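Side-chain contacts in proline iminopeptidase (Streptomyces halstedii, PDB 3WMR), which acts as an amidohydrolase that meets polyketide substrates through a hydrophobic tunnel, and probably releases N-terminal proline from peptides: residues Q101-E104 and D105-D108; T225-T228 and T229-P233; L82-G86 and S87-P91. One frame throughout, in Å; residues are numbered along the deposited sequence.

Interaction 1 of 3, residues Q101-E104 and D105-D108; sequences QLFE and DELD
The Phe103 ring lies alongside the carboxylate arm of Glu106, one turn further on, both side chains pointing the same way. Glu106 OE1 comes to the ring edge, 3.6 Å from Phe103 CD1, with the carboxylate and ring planes 49° apart. The Glu106 chain runs out extended, CG anti to the backbone N (chi1 -180°), which carries OE1 as far as the ring. A water in the plane of the ring, at its edge, ties the same two residues again, donating to Glu106 OE1 and to Phe103 O, each at 2.8 Å. Phe103 O also accepts the helical bond from Leu107 N at 3.0 Å, so two donors hold it. These residues belong to helix 100-113, which in this alpha/beta hydrolase fold connects strand 76-80 to strand 120-125 as a beta-alpha-beta crossover. Glu106 is buried against the sheet side of the helix, where OE2 is hydrogen-bonded to Thr34. Leu102 CD2 sits over one face of the Phe103 ring, toward its rim. Glu104 uses its backbone O for a nearly straight bond from Asp108 N (3.0 Å, 173°), while its carboxylate forms a salt bridge with Arg138.

Interaction 2 of 3, residues T225-T228 and T229-P233; sequences TVYT and TMNGP
Thr229 grips the carbonyl of Thr225 twice: its N donates to Thr225 O at 3.0 Å, and its OG1 donates to the same oxygen at 2.6 Å. The two reach that oxygen from opposite faces of the carbonyl plane; OG1 gets there because it stands beside the backbone N of its own residue (chi1 -60°), folded back along the helix. Next, Met230 N bonds Val226 O at 2.9 Å, almost in line with the carbonyl, and the Met230 sulfur rests against the Val226 methyl CG1 at 4.2 Å. Asn231 N continues the helical pattern, donating to Tyr227 O at 2.8 Å. Its side chain runs beside that of Tyr227 and covers one ring face, CG standing above the plane toward the rim, with the amide and ring planes 36° apart. Gly232 then leaves the helix with positive phi (143°), a glycine C-terminal end to this short helix of the alpha/beta hydrolase fold, yet its N turns back to Tyr227 O at 2.9 Å, a bond spanning five residues that gives this carbonyl a second donor. Pro233 O approaches the edge of the Tyr227 ring, 3.7 Å from CE2, while the Tyr227 hydroxyl is hydrogen-bonded to Glu235. Helix 225-230 rests with Val226 and Met230 on Phe103 of helix 100-113 and on Pro56, and backbone hydrogen bonds join Thr229, Met230 and Asn231 to Thr241, Leu242 and Gly240 respectively.

Interaction 3 of 3, residues L82-G86 and S87-P91; sequences LGNGG and STHLP
Asn84 to Ser87 form a type II' beta turn, closed by a weak bond from Ser87 N to Asn84 O (3.4 Å), with Gly85 at positive phi; behind it Gly83 N donates to Thr88 O at 3.0 Å and draws the two arms of the loop together. His89 folds back over this turn. Its NE2 donates to Gly85 O at 2.7 Å, lying in the carbonyl plane on a lone pair, although the oxygen is 17° out of the imidazole plane. One ring face rests on the backbone of the turn: Asn84 CA makes a CH-pi contact 4.1 Å from the ring centroid, toward the rim. The Asn84 amide stands nearly perpendicular to the ring (84°); its OD1 takes a weak bond from Gly85 N, while ND2 is hydrogen-bonded to Gly57 O. ND1 of His89 is bonded to Asp223, so the imidazole is fixed at both nitrogens, and the nearby carboxylate may favour its protonated form. A leucine in place of His89 would probably leave Gly85 O and the Asp223 carboxylate without this partner and the turn less firmly pinned. Further along, Leu82 CD1 meets Leu90 CD1 at 3.9 Å, the two side chains crossing at about a right angle and both touching Tyr32 of strand 32-39, and a water joins Gly83 O to Leu90 N. Ser87 OG is hydrogen-bonded to the backbone O of Asp80, and Gly86 N to its carboxylate. This loop after strand 76-80 fits the Asp-x-x-Gly-x-Gly-x-Ser pattern of many proline iminopeptidase relatives.

Phe103 is the hub between the three. From interaction 1 its CE2 packs on Met230 SD of interaction 2 at 3.7 Å, and its CE1 lies 3.3 Å from Leu82 O of interaction 3. Glu106 OE1 probably takes a hydrogen bond from Leu82 N at 2.9 Å, fastening the loop 82-91 to helix 100-113. Interactions 2 and 3 touch directly, Val226 CG2 lying 3.7 Å from Gly83 CA. Interaction 2 lies nearest the catalytic region: the Asn231 side chain is about 7 Å from that of Ser126, the predicted nucleophile. The bound 1-ethoxy-2-(2-ethoxyethoxy)ethane lies about 4 Å from the Glu104 side chain and about 7 Å from that of Met230.

Interaction 1 of 3, residues Q101-E104 and D105-D108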
ATOM      1  N   GLN A 101      -4.896  -4.455  14.132  1.00 29.40           N
ATOM      2  CA  GLN A 101      -6.205  -5.077  14.367  1.00 31.18           C
ATOM      3  C   GLN A 101      -7.345  -4.164  13.933  1.00 30.51           C
ATOM      4  O   GLN A 101      -8.322  -4.612  13.344  1.00 30.42           O
ATOM      5  CB  GLN A 101      -6.390  -5.446  15.846  1.00 34.12           C
ATOM      6  CG  GLN A 101      -7.706  -6.179  16.108  1.00 37.32           C
ATOM      7  CD  GLN A 101      -7.809  -7.503  15.355  1.00 40.51           C
ATOM      8  OE1 GLN A 101      -8.796  -7.768  14.646  1.00 41.68           O
ATOM      9  NE2 GLN A 101      -6.790  -8.356  15.518  1.00 42.92           N
ATOM     10  N   LEU A 102      -7.211  -2.878  14.228  1.00 31.02           N
ATOM     11  CA  LEU A 102      -8.191  -1.888  13.812  1.00 31.55           C
ATOM     12  C   LEU A 102      -8.463  -1.971  12.308  1.00 30.97           C
ATOM     13  O   LEU A 102      -9.623  -2.027  11.875  1.00 31.11           O
ATOM     14  CB  LEU A 102      -7.690  -0.490  14.149  1.00 32.79           C
ATOM     15  CG  LEU A 102      -8.623   0.674  13.810  1.00 33.40           C
ATOM     16  CD1 LEU A 102      -9.838   0.629  14.724  1.00 34.57           C
ATOM     17  CD2 LEU A 102      -7.881   1.996  13.935  1.00 33.94           C
ATOM     18  N   PHE A 103      -7.391  -1.968  11.521  1.00 29.35           N
ATOM     19  CA  PHE A 103      -7.520  -1.925  10.072  1.00 28.38           C
ATOM     20  C   PHE A 103      -7.951  -3.251   9.488  1.00 28.75           C
ATOM     21  O   PHE A 103      -8.608  -3.263   8.448  1.00 29.32           O
ATOM     22  CB  PHE A 103      -6.224  -1.419   9.424  1.00 27.45           C
ATOM     23  CG  PHE A 103      -5.953   0.014   9.729  1.00 26.69           C
ATOM     24  CD1 PHE A 103      -6.724   1.002   9.152  1.00 26.34           C
ATOM     25  CD2 PHE A 103      -4.987   0.378  10.653  1.00 26.59           C
ATOM     26  CE1 PHE A 103      -6.519   2.332   9.455  1.00 26.19           C
ATOM     27  CE2 PHE A 103      -4.770   1.712  10.950  1.00 27.00           C
ATOM     28  CZ  PHE A 103      -5.543   2.690  10.354  1.00 26.26           C
ATOM     29  N   GLU A 104      -7.584  -4.362  10.132  1.00 29.68           N
ATOM     30  CA  GLU A 104      -8.125  -5.682   9.759  1.00 30.59           C
ATOM     31  C   GLU A 104      -9.636  -5.723   9.943  1.00 29.66           C
ATOM     32  O   GLU A 104     -10.359  -6.258   9.111  1.00 27.68           O
ATOM     33  CB  GLU A 104      -7.569  -6.792  10.646  1.00 33.44           C
ATOM     34  CG  GLU A 104      -6.112  -7.133  10.451  1.00 34.96           C
ATOM     35  CD  GLU A 104      -5.717  -8.265  11.382  1.00 37.16           C
ATOM     36  OE1 GLU A 104      -6.243  -9.377  11.202  1.00 38.16           O
ATOM     37  OE2 GLU A 104      -4.898  -8.042  12.294  1.00 41.01           O
ATOM     38  N   ASP A 105     -10.085  -5.189  11.080  1.00 30.56           N
ATOM     39  CA  ASP A 105     -11.497  -5.168  11.434  1.00 31.45           C
ATOM     40  C   ASP A 105     -12.263  -4.287  10.465  1.00 31.04           C
ATOM     41  O   ASP A 105     -13.377  -4.624  10.095  1.00 31.91           O
ATOM     42  CB  ASP A 105     -11.701  -4.644  12.862  1.00 32.83           C
ATOM     43  CG  ASP A 105     -11.288  -5.643  13.930  1.00 34.28           C
ATOM     44  OD1 ASP A 105     -11.216  -6.852  13.638  1.00 35.36           O
ATOM     45  OD2 ASP A 105     -11.041  -5.213  15.082  1.00 35.53           O
ATOM     46  N   GLU A 106     -11.663  -3.167  10.063  1.00 30.78           N
ATOM     47  CA  GLU A 106     -12.255  -2.278   9.067  1.00 31.03           C
ATOM     48  C   GLU A 106     -12.396  -2.946   7.693  1.00 30.51           C
ATOM     49  O   GLU A 106     -13.425  -2.809   7.036  1.00 31.92           O
ATOM     50  CB  GLU A 106     -11.425  -0.987   8.919  1.00 31.46           C
ATOM     51  CG  GLU A 106     -12.004  -0.025   7.896  1.00 32.31           C
ATOM     52  CD  GLU A 106     -11.194   1.238   7.693  1.00 32.75           C
ATOM     53  OE1 GLU A 106      -9.944   1.177   7.559  1.00 32.46           O
ATOM     54  OE2 GLU A 106     -11.828   2.311   7.630  1.00 33.87           O
ATOM     55  N   LEU A 107     -11.359  -3.638   7.241  1.00 29.13           N
ATOM     56  CA  LEU A 107     -11.435  -4.328   5.958  1.00 28.53           C
ATOM     57  C   LEU A 107     -12.534  -5.399   5.992  1.00 28.52           C
ATOM     58  O   LEU A 107     -13.354  -5.465   5.079  1.00 28.09           O
ATOM     59  CB  LEU A 107     -10.072  -4.920   5.564  1.00 27.58           C
ATOM     60  CG  LEU A 107     -10.042  -5.871   4.369  1.00 27.02           C
ATOM     61  CD1 LEU A 107     -10.549  -5.201   3.100  1.00 26.90           C
ATOM     62  CD2 LEU A 107      -8.642  -6.417   4.152  1.00 27.12           C
ATOM     63  N   ASP A 108     -12.550  -6.229   7.038  1.00 30.53           N
ATOM     64  CA  ASP A 108     -13.609  -7.240   7.206  1.00 31.02           C
ATOM     65  C   ASP A 108     -14.988  -6.577   7.194  1.00 32.21           C
ATOM     66  O   ASP A 108     -15.885  -7.020   6.482  1.00 30.67           O
ATOM     67  CB  ASP A 108     -13.437  -8.027   8.511  1.00 32.82           C
ATOM     68  CG  ASP A 108     -12.379  -9.099   8.409  1.00 34.18           C
ATOM     69  OD1 ASP A 108     -12.150  -9.635   7.300  1.00 35.30           O
ATOM     70  OD2 ASP A 108     -11.777  -9.417   9.441  1.00 34.62           O
TER
HETATM   71  O   HOH W   1      -8.715  -1.161   6.574  1.00 21.52           O

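Interaction 2 of 3, residues T225-T228 and T229-P233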
ATOM      1  N   THR A 225      -1.945  12.299  11.102  1.00 30.58           N
ATOM      2  CA  THR A 225      -2.095  11.541  12.349  1.00 31.47           C
ATOM      3  C   THR A 225      -1.632  10.096  12.181  1.00 30.35           C
ATOM      4  O   THR A 225      -0.709   9.654  12.863  1.00 29.95           O
ATOM      5  CB  THR A 225      -3.558  11.552  12.841  1.00 32.81           C
ATOM      6  OG1 THR A 225      -3.987  12.906  13.044  1.00 33.83           O
ATOM      7  CG2 THR A 225      -3.711  10.783  14.147  1.00 33.53           C
ATOM      8  N   VAL A 226      -2.244   9.395  11.227  1.00 29.72           N
ATOM      9  CA  VAL A 226      -2.055   7.941  11.078  1.00 28.48           C
ATOM     10  C   VAL A 226      -0.655   7.603  10.576  1.00 26.50           C
ATOM     11  O   VAL A 226       0.054   6.805  11.186  1.00 25.98           O
ATOM     12  CB  VAL A 226      -3.122   7.329  10.139  1.00 28.71           C
ATOM     13  CG1 VAL A 226      -2.931   5.820   9.984  1.00 28.26           C
ATOM     14  CG2 VAL A 226      -4.528   7.623  10.650  1.00 29.42           C
ATOM     15  N   TYR A 227      -0.263   8.225   9.469  1.00 27.04           N
ATOM     16  CA  TYR A 227       1.050   8.000   8.849  1.00 26.48           C
ATOM     17  C   TYR A 227       2.213   8.293   9.803  1.00 26.65           C
ATOM     18  O   TYR A 227       3.151   7.500   9.889  1.00 24.68           O
ATOM     19  CB  TYR A 227       1.175   8.852   7.571  1.00 26.88           C
ATOM     20  CG  TYR A 227       2.365   8.555   6.683  1.00 26.77           C
ATOM     21  CD1 TYR A 227       2.323   7.533   5.739  1.00 27.01           C
ATOM     22  CD2 TYR A 227       3.512   9.342   6.728  1.00 27.00           C
ATOM     23  CE1 TYR A 227       3.400   7.281   4.902  1.00 26.18           C
ATOM     24  CE2 TYR A 227       4.592   9.086   5.896  1.00 26.51           C
ATOM     25  CZ  TYR A 227       4.529   8.054   4.990  1.00 25.38           C
ATOM     26  OH  TYR A 227       5.591   7.796   4.168  1.00 24.04           O
ATOM     27  N   THR A 228       2.159   9.432  10.505  1.00 27.21           N
ATOM     28  CA  THR A 228       3.242   9.812  11.415  1.00 27.01           C
ATOM     29  C   THR A 228       3.229   8.925  12.671  1.00 27.74           C
ATOM     30  O   THR A 228       4.288   8.568  13.173  1.00 28.03           O
ATOM     31  CB  THR A 228       3.247  11.326  11.765  1.00 27.84           C
ATOM     32  OG1 THR A 228       2.048  11.694  12.464  1.00 28.59           O
ATOM     33  CG2 THR A 228       3.403  12.202  10.482  1.00 27.45           C
ATOM     34  N   THR A 229       2.045   8.521  13.133  1.00 27.39           N
ATOM     35  CA  THR A 229       1.952   7.604  14.268  1.00 27.57           C
ATOM     36  C   THR A 229       2.530   6.235  13.945  1.00 25.94           C
ATOM     37  O   THR A 229       3.418   5.753  14.645  1.00 25.10           O
ATOM     38  CB  THR A 229       0.504   7.436  14.762  1.00 28.50           C
ATOM     39  OG1 THR A 229       0.000   8.706  15.169  1.00 29.45           O
ATOM     40  CG2 THR A 229       0.446   6.476  15.962  1.00 29.57           C
ATOM     41  N   MET A 230       2.060   5.626  12.856  1.00 26.02           N
ATOM     42  CA  MET A 230       2.387   4.227  12.585  1.00 25.23           C
ATOM     43  C   MET A 230       3.667   4.048  11.777  1.00 24.03           C
ATOM     44  O   MET A 230       4.420   3.106  12.016  1.00 22.64           O
ATOM     45  CB  MET A 230       1.207   3.533  11.901  1.00 25.83           C
ATOM     46  CG  MET A 230      -0.091   3.621  12.701  1.00 27.16           C
ATOM     47  SD  MET A 230      -1.401   2.529  12.106  1.00 27.59           S
ATOM     48  CE  MET A 230      -0.802   0.937  12.699  1.00 28.99           C
ATOM     49  N   ASN A 231       3.923   4.959  10.834  1.00 23.55           N
ATOM     50  CA  ASN A 231       5.086   4.852   9.960  1.00 22.97           C
ATOM     51  C   ASN A 231       6.256   5.779  10.312  1.00 23.44           C
ATOM     52  O   ASN A 231       7.345   5.306  10.619  1.00 23.80           O
ATOM     53  CB  ASN A 231       4.680   5.069   8.490  1.00 23.45           C
ATOM     54  CG  ASN A 231       5.876   5.093   7.555  1.00 23.69           C
ATOM     55  OD1 ASN A 231       6.430   6.167   7.227  1.00 25.49           O
ATOM     56  ND2 ASN A 231       6.307   3.931   7.151  1.00 22.73           N
ATOM     57  N   GLY A 232       6.044   7.093  10.237  1.00 22.55           N
ATOM     58  CA  GLY A 232       7.121   8.048  10.370  1.00 22.21           C
ATOM     59  C   GLY A 232       6.869   9.197   9.405  1.00 22.99           C
ATOM     60  O   GLY A 232       5.874   9.188   8.707  1.00 22.89           O
ATOM     61  N   PRO A 233       7.779  10.179   9.356  1.00 22.94           N
ATOM     62  CA  PRO A 233       7.564  11.365   8.508  1.00 24.12           C
ATOM     63  C   PRO A 233       7.566  11.082   7.016  1.00 24.08           C
ATOM     64  O   PRO A 233       7.003  11.873   6.257  1.00 25.25           O
ATOM     65  CB  PRO A 233       8.751  12.274   8.833  1.00 24.30           C
ATOM     66  CG  PRO A 233       9.682  11.474   9.687  1.00 24.50           C
ATOM     67  CD  PRO A 233       8.954  10.312  10.236  1.00 23.19           C
TER

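Interaction 3 of 3, residues L82-G86 and S87-P91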
ATOM      1  N   LEU A  82      -9.529   4.055   7.845  1.00 33.68           N
ATOM      2  CA  LEU A  82      -9.950   4.956   8.920  1.00 35.04           C
ATOM      3  C   LEU A  82      -8.809   5.866   9.320  1.00 34.49           C
ATOM      4  O   LEU A  82      -7.687   5.409   9.492  1.00 33.58           O
ATOM      5  CB  LEU A  82     -10.404   4.167  10.143  1.00 36.49           C
ATOM      6  CG  LEU A  82     -10.975   4.982  11.311  1.00 38.61           C
ATOM      7  CD1 LEU A  82     -12.330   5.571  10.937  1.00 40.19           C
ATOM      8  CD2 LEU A  82     -11.094   4.126  12.565  1.00 39.41           C
ATOM      9  N   GLY A  83      -9.116   7.149   9.485  1.00 35.50           N
ATOM     10  CA  GLY A  83      -8.148   8.135   9.950  1.00 34.82           C
ATOM     11  C   GLY A  83      -7.777   9.156   8.892  1.00 34.27           C
ATOM     12  O   GLY A  83      -7.257  10.227   9.224  1.00 35.38           O
ATOM     13  N   ASN A  84      -8.025   8.847   7.622  1.00 32.97           N
ATOM     14  CA  ASN A  84      -7.708   9.803   6.552  1.00 32.66           C
ATOM     15  C   ASN A  84      -8.654   9.730   5.358  1.00 32.95           C
ATOM     16  O   ASN A  84      -9.491   8.835   5.269  1.00 32.90           O
ATOM     17  CB  ASN A  84      -6.252   9.632   6.080  1.00 32.29           C
ATOM     18  CG  ASN A  84      -5.591  10.958   5.727  1.00 32.01           C
ATOM     19  OD1 ASN A  84      -6.170  12.023   5.929  1.00 32.11           O
ATOM     20  ND2 ASN A  84      -4.377  10.895   5.207  1.00 31.13           N
ATOM     21  N   GLY A  85      -8.523  10.691   4.448  1.00 33.82           N
ATOM     22  CA  GLY A  85      -9.382  10.761   3.276  1.00 34.90           C
ATOM     23  C   GLY A  85     -10.846  10.934   3.651  1.00 36.05           C
ATOM     24  O   GLY A  85     -11.179  11.703   4.562  1.00 36.30           O
ATOM     25  N   GLY A  86     -11.717  10.195   2.967  1.00 35.95           N
ATOM     26  CA  GLY A  86     -13.157  10.336   3.132  1.00 37.06           C
ATOM     27  C   GLY A  86     -13.704   9.650   4.364  1.00 38.04           C
ATOM     28  O   GLY A  86     -14.886   9.789   4.667  1.00 39.20           O
ATOM     29  N   SER A  87     -12.862   8.897   5.071  1.00 37.61           N
ATOM     30  CA  SER A  87     -13.285   8.200   6.286  1.00 38.52           C
ATOM     31  C   SER A  87     -13.209   9.136   7.489  1.00 40.03           C
ATOM     32  O   SER A  87     -12.755  10.264   7.364  1.00 40.22           O
ATOM     33  CB  SER A  87     -12.428   6.952   6.492  1.00 36.87           C
ATOM     34  OG  SER A  87     -12.519   6.116   5.340  1.00 35.73           O
ATOM     35  N   THR A  88     -13.667   8.670   8.650  1.00 42.20           N
ATOM     36  CA  THR A  88     -13.643   9.481   9.866  1.00 42.95           C
ATOM     37  C   THR A  88     -12.195   9.830  10.245  1.00 42.99           C
ATOM     38  O   THR A  88     -11.335   8.951  10.318  1.00 41.77           O
ATOM     39  CB  THR A  88     -14.327   8.756  11.054  1.00 43.75           C
ATOM     40  OG1 THR A  88     -15.601   8.243  10.643  1.00 43.58           O
ATOM     41  CG2 THR A  88     -14.530   9.698  12.246  1.00 43.74           C
ATOM     42  N   HIS A  89     -11.938  11.120  10.460  1.00 43.72           N
ATOM     43  CA  HIS A  89     -10.659  11.590  10.993  1.00 42.94           C
ATOM     44  C   HIS A  89     -10.729  11.589  12.504  1.00 44.56           C
ATOM     45  O   HIS A  89     -11.738  11.980  13.075  1.00 45.07           O
ATOM     46  CB  HIS A  89     -10.346  12.989  10.481  1.00 42.77           C
ATOM     47  CG  HIS A  89     -10.118  13.036   9.007  1.00 40.83           C
ATOM     48  ND1 HIS A  89      -8.909  13.389   8.452  1.00 39.69           N
ATOM     49  CD2 HIS A  89     -10.933  12.732   7.972  1.00 40.43           C
ATOM     50  CE1 HIS A  89      -8.994  13.315   7.137  1.00 39.28           C
ATOM     51  NE2 HIS A  89     -10.215  12.921   6.820  1.00 39.32           N
ATOM     52  N   LEU A  90      -9.666  11.116  13.145  1.00 44.90           N
ATOM     53  CA  LEU A  90      -9.586  11.079  14.597  1.00 47.11           C
ATOM     54  C   LEU A  90      -8.245  11.670  15.044  1.00 47.12           C
ATOM     55  O   LEU A  90      -7.397  10.954  15.579  1.00 45.03           O
ATOM     56  CB  LEU A  90      -9.733   9.643  15.110  1.00 48.42           C
ATOM     57  CG  LEU A  90     -10.994   8.866  14.716  1.00 50.34           C
ATOM     58  CD1 LEU A  90     -10.981   8.457  13.252  1.00 50.05           C
ATOM     59  CD2 LEU A  90     -11.144   7.626  15.589  1.00 51.62           C
ATOM     60  N   PRO A  91      -8.055  12.988  14.837  1.00 49.01           N
ATOM     61  CA  PRO A  91      -6.781  13.636  15.177  1.00 49.45           C
ATOM     62  C   PRO A  91      -6.330  13.413  16.619  1.00 50.74           C
ATOM     63  O   PRO A  91      -5.133  13.375  16.874  1.00 49.55           O
ATOM     64  CB  PRO A  91      -7.062  15.126  14.943  1.00 49.81           C
ATOM     65  CG  PRO A  91      -8.217  15.170  14.012  1.00 50.41           C
ATOM     66  CD  PRO A  91      -9.043  13.954  14.321  1.00 49.95           C
TER
HETATM   67  O   HOH W   2      -7.301  11.225  11.923  1.00 38.53           O